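Local coordinates for Dye-decolorizing peroxidase (Irpex lacteus, PDB 7D8M), which probably uses heme b to catalyse the peroxide-dependent oxidation of dyes and other substrates, at residues A[160-163]-A[164-167]; A[343-346]-A[347-350]; A[271-274]-A[275-278]; A[232-235]-A[236-240]; A[253-256]-A[257-260]. All blocks are in the same frame, centred on the assembly; numbering follows the deposited sequence.

Contact 1 (A[160-163]-A[164-167]); sequences GNEK and GHEH. With HEM (protoporphyrin IX containing Fe), chain B.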
loop_
_atom_site.group_PDB
_atom_site.type_symbol
_atom_site.label_atom_id
_atom_site.label_comp_id
_atom_site.label_asym_id
_atom_site.label_seq_id
_atom_site.Cartn_x
_atom_site.Cartn_y
_atom_site.Cartn_z
ATOM N N GLY A 160 5.066 -5.486 20.395
ATOM C CA GLY A 160 4.085 -5.551 21.473
ATOM C C GLY A 160 2.667 -5.305 21.000
ATOM O O GLY A 160 2.240 -5.799 19.950
ATOM N N ASN A 161 1.916 -4.527 21.789
ATOM C CA ASN A 161 0.526 -4.260 21.429
ATOM C C ASN A 161 0.394 -3.311 20.245
ATOM O O ASN A 161 -0.732 -3.055 19.812
ATOM C CB ASN A 161 -0.269 -3.718 22.635
ATOM C CG ASN A 161 0.344 -2.458 23.258
ATOM O OD1 ASN A 161 1.149 -1.749 22.643
ATOM N ND2 ASN A 161 -0.051 -2.175 24.499
ATOM N N GLU A 162 1.496 -2.785 19.715
ATOM C CA GLU A 162 1.453 -2.005 18.485
ATOM C C GLU A 162 1.758 -2.847 17.250
ATOM O O GLU A 162 1.835 -2.295 16.146
ATOM C CB GLU A 162 2.428 -0.820 18.562
ATOM C CG GLU A 162 2.022 0.265 19.540
ATOM C CD GLU A 162 0.739 0.972 19.140
ATOM O OE1 GLU A 162 0.524 1.195 17.931
ATOM O OE2 GLU A 162 -0.066 1.307 20.034
ATOM N N LYS A 163 1.931 -4.160 17.406
ATOM C CA LYS A 163 2.099 -5.025 16.245
ATOM C C LYS A 163 0.857 -4.946 15.368
ATOM O O LYS A 163 -0.275 -4.988 15.861
ATOM C CB LYS A 163 2.357 -6.467 16.677
ATOM C CG LYS A 163 2.891 -7.352 15.554
ATOM C CD LYS A 163 3.678 -8.546 16.092
ATOM C CE LYS A 163 4.760 -8.137 17.105
ATOM N NZ LYS A 163 5.963 -7.485 16.494
ATOM N N GLY A 164 1.069 -4.795 14.066
ATOM C CA GLY A 164 -0.023 -4.559 13.154
ATOM C C GLY A 164 -0.411 -3.104 12.984
ATOM O O GLY A 164 -1.158 -2.788 12.051
ATOM N N HIS A 165 0.072 -2.212 13.845
ATOM C CA HIS A 165 -0.174 -0.780 13.711
ATOM C C HIS A 165 0.941 -0.124 12.906
ATOM O O HIS A 165 2.093 -0.563 12.939
ATOM C CB HIS A 165 -0.262 -0.104 15.085
ATOM C CG HIS A 165 -1.336 -0.656 15.967
ATOM N ND1 HIS A 165 -2.352 0.125 16.476
ATOM C CD2 HIS A 165 -1.553 -1.908 16.437
ATOM C CE1 HIS A 165 -3.156 -0.624 17.213
ATOM N NE2 HIS A 165 -2.689 -1.862 17.211
ATOM N N GLU A 166 0.597 0.942 12.184
ATOM C CA GLU A 166 1.645 1.730 11.557
ATOM C C GLU A 166 2.167 2.754 12.570
ATOM O O GLU A 166 1.640 2.890 13.678
ATOM C CB GLU A 166 1.146 2.362 10.257
ATOM C CG GLU A 166 -0.127 3.198 10.386
ATOM C CD GLU A 166 0.123 4.466 11.152
ATOM O OE1 GLU A 166 -0.653 4.755 12.080
ATOM O OE2 GLU A 166 1.131 5.155 10.858
ATOM N N HIS A 167 3.217 3.488 12.192
ATOM C CA HIS A 167 3.989 4.247 13.176
ATOM C C HIS A 167 3.228 5.415 13.800
ATOM O O HIS A 167 3.606 5.868 14.886
ATOM C CB HIS A 167 5.268 4.767 12.544
ATOM C CG HIS A 167 6.420 3.827 12.687
ATOM N ND1 HIS A 167 6.934 3.460 13.913
ATOM C CD2 HIS A 167 7.154 3.175 11.757
ATOM C CE1 HIS A 167 7.949 2.632 13.730
ATOM N NE2 HIS A 167 8.100 2.437 12.431
HETATM C CHA HEM B . -6.207 2.412 4.819
HETATM C CHB HEM B . -2.430 4.502 7.030
HETATM C CHC HEM B . -0.412 5.363 2.693
HETATM C CHD HEM B . -4.414 3.728 0.493
HETATM C C1A HEM B . -5.361 2.878 5.800
HETATM C C2A HEM B . -5.543 2.727 7.231
HETATM C C3A HEM B . -4.486 3.296 7.838
HETATM C C4A HEM B . -3.609 3.822 6.813
HETATM C CMA HEM B . -4.205 3.402 9.348
HETATM C CAA HEM B . -6.751 2.016 7.898
HETATM C CBA HEM B . -6.464 0.524 8.059
HETATM C CGA HEM B . -7.153 -0.295 6.985
HETATM O O1A HEM B . -8.287 0.060 6.587
HETATM O O2A HEM B . -6.577 -1.328 6.542
HETATM C C1B HEM B . -1.548 4.878 6.046
HETATM C C2B HEM B . -0.231 5.425 6.278
HETATM C C3B HEM B . 0.321 5.673 5.075
HETATM C C4B HEM B . -0.623 5.274 4.055
HETATM C CMB HEM B . 0.352 5.687 7.698
HETATM C CAB HEM B . 1.722 6.234 4.728
HETATM C CBB HEM B . 2.752 6.227 5.582
HETATM C C1C HEM B . -1.338 5.066 1.707
HETATM C C2C HEM B . -1.204 5.322 0.283
HETATM C C3C HEM B . -2.315 4.861 -0.327
HETATM C C4C HEM B . -3.188 4.323 0.699
HETATM C CMC HEM B . 0.044 5.984 -0.350
HETATM C CAC HEM B . -2.710 4.891 -1.827
HETATM C CBC HEM B . -2.207 5.781 -2.701
HETATM C C1D HEM B . -5.185 3.121 1.461
HETATM C C2D HEM B . -6.335 2.256 1.247
HETATM C C3D HEM B . -6.827 1.902 2.435
HETATM C C4D HEM B . -6.008 2.525 3.458
HETATM C CMD HEM B . -6.918 1.818 -0.106
HETATM C CAD HEM B . -8.055 1.001 2.675
HETATM C CBD HEM B . -9.305 1.885 2.703
HETATM C CGD HEM B . -10.570 1.062 2.830
HETATM O O1D HEM B . -11.484 1.491 3.582
HETATM O O2D HEM B . -10.668 -0.024 2.192
HETATM N NA HEM B . -4.181 3.555 5.584
HETATM N NB HEM B . -1.762 4.795 4.676
HETATM N NC HEM B . -2.559 4.469 1.918
HETATM N ND HEM B . -5.000 3.252 2.826
HETATM FE FE HEM B . -3.428 4.176 3.750
#
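E162 and H165 close a type II beta turn, H165 N donating to E162 O at 2.9 Å, with K163 and G164 at the corner. G164 holds a positive phi of 87°, where a CB would be jammed against K163 O, so the turn calls for glycine at this position. The side chains of E162 and H165 then meet at about a right angle. CG of E162 lies anti to its own carbonyl carbon (chi1 -69°) and the chain folds back at chi2, which carries the carboxylate over one face of the imidazole, offset toward the rim and with the two planes 60° apart. OE1 of E162 comes within 3.2 Å of H165 CB, a packing contact, for its strong partner is R158 through a salt bridge. H165 ND1 is likewise engaged elsewhere, on G169 O, which helps fix the rotation of the ring; K163 O sits at the edge of that ring, 3.4 Å from H165 CD2. Beyond the turn the chain enters the heme pocket. E166, its carboxylate held by the backbone N of F168 and Y170 and by Q226, places OE2 3.3 Å from the heme methyl carbon CMB.

Contact 2 (A[343-346]-A[347-350]); sequences EVTD and YEAS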
loop_
_atom_site.group_PDB
_atom_site.type_symbol
_atom_site.label_atom_id
_atom_site.label_comp_id
_atom_site.label_asym_id
_atom_site.label_seq_id
_atom_site.Cartn_x
_atom_site.Cartn_y
_atom_site.Cartn_z
ATOM N N GLU A 343 11.074 2.510 17.041
ATOM C CA GLU A 343 10.057 3.257 17.748
ATOM C C GLU A 343 10.531 4.681 18.019
ATOM O O GLU A 343 11.723 4.993 17.966
ATOM C CB GLU A 343 9.705 2.559 19.058
ATOM C CG GLU A 343 9.039 1.210 18.851
ATOM C CD GLU A 343 7.690 1.354 18.177
ATOM O OE1 GLU A 343 6.716 1.703 18.876
ATOM O OE2 GLU A 343 7.608 1.141 16.948
ATOM N N VAL A 344 9.557 5.552 18.295
ATOM C CA VAL A 344 9.841 6.933 18.664
ATOM C C VAL A 344 10.567 6.971 20.001
ATOM O O VAL A 344 10.149 6.330 20.969
ATOM C CB VAL A 344 8.525 7.721 18.707
ATOM C CG1 VAL A 344 8.731 9.129 19.296
ATOM C CG2 VAL A 344 7.912 7.759 17.315
ATOM N N THR A 345 11.664 7.718 20.063
ATOM C CA THR A 345 12.454 7.764 21.285
ATOM C C THR A 345 11.925 8.843 22.216
ATOM O O THR A 345 11.190 9.738 21.804
ATOM C CB THR A 345 13.931 8.035 20.987
ATOM O OG1 THR A 345 14.072 9.343 20.416
ATOM C CG2 THR A 345 14.490 6.989 20.013
ATOM N N ASP A 346 12.323 8.752 23.492
ATOM C CA ASP A 346 11.919 9.774 24.458
ATOM C C ASP A 346 12.303 11.172 23.979
ATOM O O ASP A 346 11.507 12.109 24.095
ATOM C CB ASP A 346 12.536 9.491 25.830
ATOM C CG ASP A 346 11.950 8.257 26.492
ATOM O OD1 ASP A 346 10.949 7.728 25.977
ATOM O OD2 ASP A 346 12.498 7.802 27.522
ATOM N N TYR A 347 13.507 11.324 23.409
ATOM C CA TYR A 347 13.956 12.637 22.947
ATOM C C TYR A 347 13.050 13.168 21.846
ATOM O O TYR A 347 12.643 14.337 21.865
ATOM C CB TYR A 347 15.413 12.576 22.448
ATOM C CG TYR A 347 15.933 13.946 22.045
ATOM C CD1 TYR A 347 15.718 14.446 20.766
ATOM C CD2 TYR A 347 16.609 14.754 22.959
ATOM C CE1 TYR A 347 16.159 15.716 20.403
ATOM C CE2 TYR A 347 17.063 16.021 22.599
ATOM C CZ TYR A 347 16.832 16.496 21.323
ATOM O OH TYR A 347 17.268 17.754 20.958
ATOM N N GLU A 348 12.738 12.324 20.863
ATOM C CA GLU A 348 11.880 12.753 19.767
ATOM C C GLU A 348 10.516 13.183 20.281
ATOM O O GLU A 348 9.993 14.227 19.883
ATOM C CB GLU A 348 11.733 11.626 18.752
ATOM C CG GLU A 348 13.019 11.312 18.020
ATOM C CD GLU A 348 12.848 10.127 17.104
ATOM O OE1 GLU A 348 12.674 9.016 17.647
ATOM O OE2 GLU A 348 12.859 10.313 15.861
ATOM N N ALA A 349 9.926 12.385 21.168
ATOM C CA ALA A 349 8.617 12.724 21.709
ATOM C C ALA A 349 8.675 14.029 22.494
ATOM O O ALA A 349 7.872 14.936 22.259
ATOM C CB ALA A 349 8.101 11.576 22.573
ATOM N N SER A 350 9.653 14.158 23.404
ATOM C CA SER A 350 9.762 15.368 24.220
ATOM C C SER A 350 9.932 16.612 23.362
ATOM O O SER A 350 9.322 17.652 23.635
ATOM C CB SER A 350 10.930 15.257 25.198
ATOM O OG SER A 350 10.664 14.294 26.194
#
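The side chains of T345 and E348 cross at a slant, the carboxylate of E348 returning to the residue before its helix. E348 CG is anti to its carbonyl carbon (chi1 -67°) and the chain runs extended beyond it, so that OE1 reaches back to T345 N at 2.9 Å. That N-H points almost straight at the oxygen (170°) and meets it on the anti side, 16° out of the carboxylate plane. In return E348 N donates to T345 OG1 at 3.3 Å. The two reciprocal bonds make a capping box, with T345 as N-cap of helix 346-351. OE1 of E348 is also salt-bridged to R358, while OE2 takes the backbone N of T355 and I356; with an alanine here, T345 N would probably lose its acceptor and R358 this carboxylate partner, and the N-H groups of T355 and I356 would be left without OE2. On another side of the turn, V344 lays CG1 against A349 CB at 4.1 Å, and A349 N donates to T345 O. One residue on, D346 O receives two donors from S350: the backbone N at 2.8 Å, and OG at 3.1 Å from above the carbonyl plane.

Contact 3 (A[271-274]-A[275-278]); sequences DLSP and DFDD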
loop_
_atom_site.group_PDB
_atom_site.type_symbol
_atom_site.label_atom_id
_atom_site.label_comp_id
_atom_site.label_asym_id
_atom_site.label_seq_id
_atom_site.Cartn_x
_atom_site.Cartn_y
_atom_site.Cartn_z
ATOM N N ASP A 271 -17.045 5.743 11.404
ATOM C CA ASP A 271 -18.397 5.727 10.852
ATOM C C ASP A 271 -19.348 4.901 11.710
ATOM O O ASP A 271 -20.566 5.130 11.687
ATOM C CB ASP A 271 -18.375 5.178 9.425
ATOM C CG ASP A 271 -19.718 5.305 8.732
ATOM O OD1 ASP A 271 -20.264 6.427 8.680
ATOM O OD2 ASP A 271 -20.237 4.279 8.247
ATOM N N LEU A 272 -18.815 3.939 12.463
ATOM C CA LEU A 272 -19.611 3.154 13.392
ATOM C C LEU A 272 -19.496 3.641 14.831
ATOM O O LEU A 272 -20.416 3.405 15.616
ATOM C CB LEU A 272 -19.201 1.676 13.333
ATOM C CG LEU A 272 -19.395 0.928 12.010
ATOM C CD1 LEU A 272 -18.956 -0.547 12.137
ATOM C CD2 LEU A 272 -20.835 1.041 11.530
ATOM N N SER A 273 -18.402 4.320 15.190
ATOM C CA SER A 273 -18.156 4.765 16.564
ATOM C C SER A 273 -17.526 6.153 16.521
ATOM O O SER A 273 -16.322 6.316 16.752
ATOM C CB SER A 273 -17.258 3.763 17.300
ATOM O OG SER A 273 -17.119 4.103 18.672
ATOM N N PRO A 274 -18.324 7.188 16.231
ATOM C CA PRO A 274 -17.737 8.516 15.984
ATOM C C PRO A 274 -17.271 9.266 17.215
ATOM O O PRO A 274 -16.436 10.169 17.069
ATOM C CB PRO A 274 -18.877 9.281 15.294
ATOM C CG PRO A 274 -20.121 8.591 15.728
ATOM C CD PRO A 274 -19.749 7.139 15.856
ATOM N N ASP A 275 -17.765 8.940 18.411
ATOM C CA ASP A 275 -17.555 9.808 19.565
ATOM C C ASP A 275 -16.427 9.360 20.472
ATOM O O ASP A 275 -15.816 10.200 21.134
ATOM C CB ASP A 275 -18.846 9.917 20.380
ATOM C CG ASP A 275 -19.990 10.478 19.565
ATOM O OD1 ASP A 275 -19.788 11.523 18.911
ATOM O OD2 ASP A 275 -21.083 9.873 19.565
ATOM N N PHE A 276 -16.128 8.067 20.512
ATOM C CA PHE A 276 -15.021 7.571 21.309
ATOM C C PHE A 276 -14.530 6.269 20.701
ATOM O O PHE A 276 -15.253 5.585 19.971
ATOM C CB PHE A 276 -15.426 7.362 22.775
ATOM C CG PHE A 276 -16.724 6.630 22.948
ATOM C CD1 PHE A 276 -16.771 5.249 22.848
ATOM C CD2 PHE A 276 -17.896 7.323 23.211
ATOM C CE1 PHE A 276 -17.960 4.574 23.007
ATOM C CE2 PHE A 276 -19.095 6.655 23.372
ATOM C CZ PHE A 276 -19.125 5.277 23.271
ATOM N N ASP A 277 -13.291 5.929 21.022
ATOM C CA ASP A 277 -12.737 4.669 20.566
ATOM C C ASP A 277 -13.478 3.500 21.197
ATOM O O ASP A 277 -13.952 3.563 22.334
ATOM C CB ASP A 277 -11.253 4.584 20.897
ATOM C CG ASP A 277 -10.555 3.468 20.147
ATOM O OD1 ASP A 277 -11.248 2.687 19.458
ATOM O OD2 ASP A 277 -9.308 3.382 20.236
ATOM N N ASP A 278 -13.582 2.422 20.435
ATOM C CA ASP A 278 -14.184 1.184 20.908
ATOM C C ASP A 278 -13.205 0.094 20.505
ATOM O O ASP A 278 -13.306 -0.464 19.407
ATOM C CB ASP A 278 -15.576 0.987 20.314
ATOM C CG ASP A 278 -16.191 -0.347 20.684
ATOM O OD1 ASP A 278 -15.575 -1.110 21.455
ATOM O OD2 ASP A 278 -17.300 -0.631 20.194
HETATM O O HOH W 1 -18.813 6.580 19.491
#
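S273 OG donates to F276 O at 2.7 Å, and this short bond is the tight part of the contact. The hydroxyl approaches F276 O nearly end-on, at a C=O...donor angle of 171°. What puts it there is chi1 of -174°, which swings OG opposite the backbone N of S273 and across the bend of the chain. D278 CB packs against S273 OG at 3.8 Å, and L281 of helix 279-283 touches the S273 side chain, which is buried. The backbone carbonyl of S273 has its own partner in W264 NE1.

The bend belongs to the irregular connection between helices 249-261 and 279-283, and D278 ends it as the N-cap of the second helix. Its OD1 accepts weakly from A280 N and L281 N.

The outer side is looser and watered. A water donates to S273 OG at 3.1 Å and accepts from D275 N at 2.8 Å, bridging the bend where the chain makes no direct bond between these two atoms. The same water lies over the centre of one face of the F276 ring, 3.8 Å above its plane. D275 and F276 are exposed; the D275 carboxylate skirts the proline, with OD2 4.2 Å from P274 CG. D277 points away from the bend, and its OD1 is hydrogen-bonded to S266 OG.

Contact 4 (A[232-235]-A[236-240]); sequences NKYV and LDNAL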
loop_
_atom_site.group_PDB
_atom_site.type_symbol
_atom_site.label_atom_id
_atom_site.label_comp_id
_atom_site.label_asym_id
_atom_site.label_seq_id
_atom_site.Cartn_x
_atom_site.Cartn_y
_atom_site.Cartn_z
ATOM N N ASN A 232 1.753 14.067 16.119
ATOM C CA ASN A 232 1.164 14.117 17.457
ATOM C C ASN A 232 1.040 15.552 17.967
ATOM O O ASN A 232 0.014 15.922 18.546
ATOM C CB ASN A 232 1.993 13.278 18.429
ATOM C CG ASN A 232 1.812 11.794 18.205
ATOM O OD1 ASN A 232 0.778 11.361 17.703
ATOM N ND2 ASN A 232 2.815 11.005 18.579
ATOM N N LYS A 233 2.076 16.373 17.764
ATOM C CA LYS A 233 2.027 17.768 18.206
ATOM C C LYS A 233 0.939 18.545 17.469
ATOM O O LYS A 233 0.253 19.391 18.061
ATOM C CB LYS A 233 3.409 18.410 18.003
ATOM C CG LYS A 233 3.513 19.908 18.330
ATOM C CD LYS A 233 3.241 20.171 19.797
ATOM C CE LYS A 233 3.458 21.640 20.154
ATOM N NZ LYS A 233 2.515 22.077 21.230
ATOM N N TYR A 234 0.743 18.249 16.182
ATOM C CA TYR A 234 -0.278 18.945 15.401
ATOM C C TYR A 234 -1.683 18.681 15.935
ATOM O O TYR A 234 -2.496 19.608 16.074
ATOM C CB TYR A 234 -0.204 18.536 13.932
ATOM C CG TYR A 234 -1.286 19.216 13.129
ATOM C CD1 TYR A 234 -1.200 20.568 12.838
ATOM C CD2 TYR A 234 -2.413 18.523 12.706
ATOM C CE1 TYR A 234 -2.202 21.215 12.115
ATOM C CE2 TYR A 234 -3.422 19.158 11.993
ATOM C CZ TYR A 234 -3.310 20.507 11.700
ATOM O OH TYR A 234 -4.304 21.157 10.989
ATOM N N VAL A 235 -2.008 17.413 16.194
ATOM C CA VAL A 235 -3.377 17.105 16.601
ATOM C C VAL A 235 -3.619 17.553 18.035
ATOM O O VAL A 235 -4.742 17.956 18.387
ATOM C CB VAL A 235 -3.688 15.606 16.411
ATOM C CG1 VAL A 235 -3.661 15.240 14.918
ATOM C CG2 VAL A 235 -2.713 14.737 17.199
ATOM N N LEU A 236 -2.587 17.509 18.881
ATOM C CA LEU A 236 -2.708 18.103 20.214
ATOM C C LEU A 236 -2.983 19.597 20.122
ATOM O O LEU A 236 -3.896 20.111 20.779
ATOM C CB LEU A 236 -1.440 17.838 21.029
ATOM C CG LEU A 236 -1.420 16.471 21.726
ATOM C CD1 LEU A 236 -0.028 16.094 22.268
ATOM C CD2 LEU A 236 -2.474 16.452 22.839
ATOM N N ASP A 237 -2.208 20.310 19.298
ATOM C CA ASP A 237 -2.355 21.756 19.166
ATOM C C ASP A 237 -3.699 22.155 18.576
ATOM O O ASP A 237 -4.124 23.302 18.754
ATOM C CB ASP A 237 -1.255 22.337 18.283
ATOM C CG ASP A 237 0.090 22.419 18.984
ATOM O OD1 ASP A 237 0.164 22.188 20.216
ATOM O OD2 ASP A 237 1.081 22.719 18.283
ATOM N N ASN A 238 -4.365 21.252 17.858
ATOM C CA ASN A 238 -5.632 21.561 17.210
ATOM C C ASN A 238 -6.773 20.710 17.754
ATOM O O ASN A 238 -7.776 20.515 17.063
ATOM C CB ASN A 238 -5.488 21.390 15.698
ATOM C CG ASN A 238 -4.531 22.390 15.098
ATOM O OD1 ASN A 238 -4.941 23.473 14.692
ATOM N ND2 ASN A 238 -3.234 22.045 15.058
ATOM N N ALA A 239 -6.633 20.205 18.982
ATOM C CA ALA A 239 -7.592 19.270 19.558
ATOM C C ALA A 239 -9.026 19.761 19.413
ATOM O O ALA A 239 -9.320 20.951 19.577
ATOM C CB ALA A 239 -7.278 19.046 21.039
ATOM N N LEU A 240 -9.915 18.830 19.093
ATOM C CA LEU A 240 -11.308 19.151 18.847
ATOM C C LEU A 240 -12.090 19.156 20.156
ATOM O O LEU A 240 -11.591 18.761 21.214
ATOM C CB LEU A 240 -11.923 18.153 17.867
ATOM C CG LEU A 240 -11.386 18.211 16.432
ATOM C CD1 LEU A 240 -11.918 17.039 15.626
ATOM C CD2 LEU A 240 -11.743 19.526 15.755
#
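K233 and D237 are brought together by different first torsions: K233 has CG anti to its backbone N (chi1 176°) and bends at chi2 and chi4, while D237 has CG anti to its carbonyl carbon and leans back along the helix. NZ of K233 thus reaches OD1 of D237 at 2.6 Å, a salt bridge that uses the syn lone pair of that oxygen. The end of the lysine chain crosses the carboxylate at a slant, its CE 3.2 Å from OD2 of D237. This is an i to i+4 ion pair on the last turn of helix 228-237, and the same two residues are joined in the backbone, D237 N donating to K233 O at 2.9 Å.

N238, the first residue to leave helical geometry, finishes the helix with its side chain. Its ND2 donates to Y234 O at 2.7 Å in an almost straight bond (177°), with the acceptor in the amide plane, while N238 N makes weak bonds to Y234 O and V235 O. The amide therefore supplies a strong donor where the backbone donor has become poor. The same ND2 lies over one face of the Y234 ring, offset toward the rim and 3.2 Å from CE1 of Y234, with ring and amide planes 37° apart.

Around this helix end, Y234 rests on F422 of strand 421-423, and V235 and L236 pack on helix 249-261, touching M260, V249 and A253.

Contact 5 (A[253-256]-A[257-260]); sequences AELL and GSRM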
loop_
_atom_site.group_PDB
_atom_site.type_symbol
_atom_site.label_atom_id
_atom_site.label_comp_id
_atom_site.label_asym_id
_atom_site.label_seq_id
_atom_site.Cartn_x
_atom_site.Cartn_y
_atom_site.Cartn_z
ATOM N N ALA A 253 -7.493 15.582 20.748
ATOM C CA ALA A 253 -6.443 15.256 19.784
ATOM C C ALA A 253 -6.675 13.891 19.156
ATOM O O ALA A 253 -6.535 13.735 17.941
ATOM C CB ALA A 253 -5.075 15.312 20.454
ATOM N N GLU A 254 -7.048 12.892 19.961
ATOM C CA GLU A 254 -7.345 11.584 19.387
ATOM C C GLU A 254 -8.601 11.616 18.527
ATOM O O GLU A 254 -8.680 10.892 17.527
ATOM C CB GLU A 254 -7.473 10.528 20.486
ATOM C CG GLU A 254 -6.191 10.318 21.323
ATOM C CD GLU A 254 -4.961 9.824 20.528
ATOM O OE1 GLU A 254 -5.009 9.704 19.279
ATOM O OE2 GLU A 254 -3.918 9.550 21.172
ATOM N N LEU A 255 -9.590 12.440 18.888
ATOM C CA LEU A 255 -10.744 12.609 18.013
ATOM C C LEU A 255 -10.313 13.158 16.659
ATOM O O LEU A 255 -10.702 12.633 15.611
ATOM C CB LEU A 255 -11.785 13.521 18.669
ATOM C CG LEU A 255 -13.066 13.752 17.860
ATOM C CD1 LEU A 255 -13.822 12.436 17.678
ATOM C CD2 LEU A 255 -13.951 14.792 18.525
ATOM N N LEU A 256 -9.485 14.205 16.661
ATOM C CA LEU A 256 -9.045 14.792 15.403
ATOM C C LEU A 256 -8.274 13.778 14.563
ATOM O O LEU A 256 -8.501 13.665 13.353
ATOM C CB LEU A 256 -8.193 16.034 15.666
ATOM C CG LEU A 256 -7.659 16.680 14.384
ATOM C CD1 LEU A 256 -8.813 17.108 13.466
ATOM C CD2 LEU A 256 -6.747 17.863 14.684
ATOM N N GLY A 257 -7.367 13.025 15.187
ATOM C CA GLY A 257 -6.663 11.974 14.457
ATOM C C GLY A 257 -7.600 10.945 13.849
ATOM O O GLY A 257 -7.406 10.509 12.711
ATOM N N SER A 258 -8.632 10.540 14.601
ATOM C CA SER A 258 -9.606 9.597 14.062
ATOM C C SER A 258 -10.358 10.197 12.880
ATOM O O SER A 258 -10.705 9.478 11.938
ATOM C CB SER A 258 -10.586 9.159 15.153
ATOM O OG SER A 258 -11.589 10.148 15.352
ATOM N N ARG A 259 -10.596 11.509 12.898
ATOM C CA ARG A 259 -11.266 12.157 11.775
ATOM C C ARG A 259 -10.368 12.238 10.544
ATOM O O ARG A 259 -10.861 12.135 9.416
ATOM C CB ARG A 259 -11.742 13.558 12.178
ATOM C CG ARG A 259 -12.674 13.569 13.380
ATOM C CD ARG A 259 -14.115 13.398 12.980
ATOM N NE ARG A 259 -14.629 14.499 12.167
ATOM C CZ ARG A 259 -15.832 14.475 11.595
ATOM N NH1 ARG A 259 -16.609 13.411 11.762
ATOM N NH2 ARG A 259 -16.265 15.502 10.858
ATOM N N MET A 260 -9.059 12.410 10.733
ATOM C CA MET A 260 -8.148 12.421 9.588
ATOM C C MET A 260 -8.074 11.057 8.912
ATOM O O MET A 260 -8.022 10.971 7.677
ATOM C CB MET A 260 -6.755 12.872 10.027
ATOM C CG MET A 260 -6.722 14.313 10.501
ATOM S SD MET A 260 -5.230 14.704 11.411
ATOM C CE MET A 260 -4.101 15.022 10.075
#
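L255 O is gripped by two donors, S258 OG at 2.7 Å and R259 N at 2.9 Å. The backbone donor lies in the carbonyl plane; the hydroxyl comes in more steeply, at a C=O...donor angle of 126° and tilted 17° from that plane. This is the familiar alpha-helical serine that folds its hydroxyl back onto the preceding turn of its own helix, 249-261. With chi1 at 80° the S258 OG sits between its backbone N and carbonyl carbon, facing L255 O and standing 4.0 Å from L255 CD1. Replacing the serine by alanine removes the hydroxyl, and L255 O would probably be left with the R259 N-H alone of these two donors, with a small gap beside L255 CD1. R259 CG also passes close to that carbonyl, 3.1 Å from L255 O, before the chain bends away at chi2 and chi3 to take its guanidinium group to L413 O and Q304 O. On another side of the helix, L256 CG meets M260 SD at 4.3 Å, and M260 N donates to L256 O at 3.0 Å. The helix lies against helix 228-237, where V235 also touches A253 and L256, and its far end is backbone-bonded through M260 to H312, the axial heme ligand at the start of helix 312-316.

Overall arrangement
Along the chain the order is contact 1, 4, 5, 3 and 2. Contacts 4 and 5 are the closest pair, with centres about 9 Å apart, on the successive helices 228-237 and 249-261, with A239 CB against A253 N and L240 CD1 against L256 CA. Contact 3 follows in the loop leaving the second helix, its centre about 11 Å from that of contact 5, and P274 touches L255. Contact 1, in the loop after strand 147-156, carries E166 of the heme pocket; its H167 packs on E343 of contact 2, which follows strand 334-340 of the second four-stranded sheet. Contacts 2 and 3 lie farthest apart, about 28 Å between centres; contact 2 lies away from the heme site, whereas contact 1 lines it.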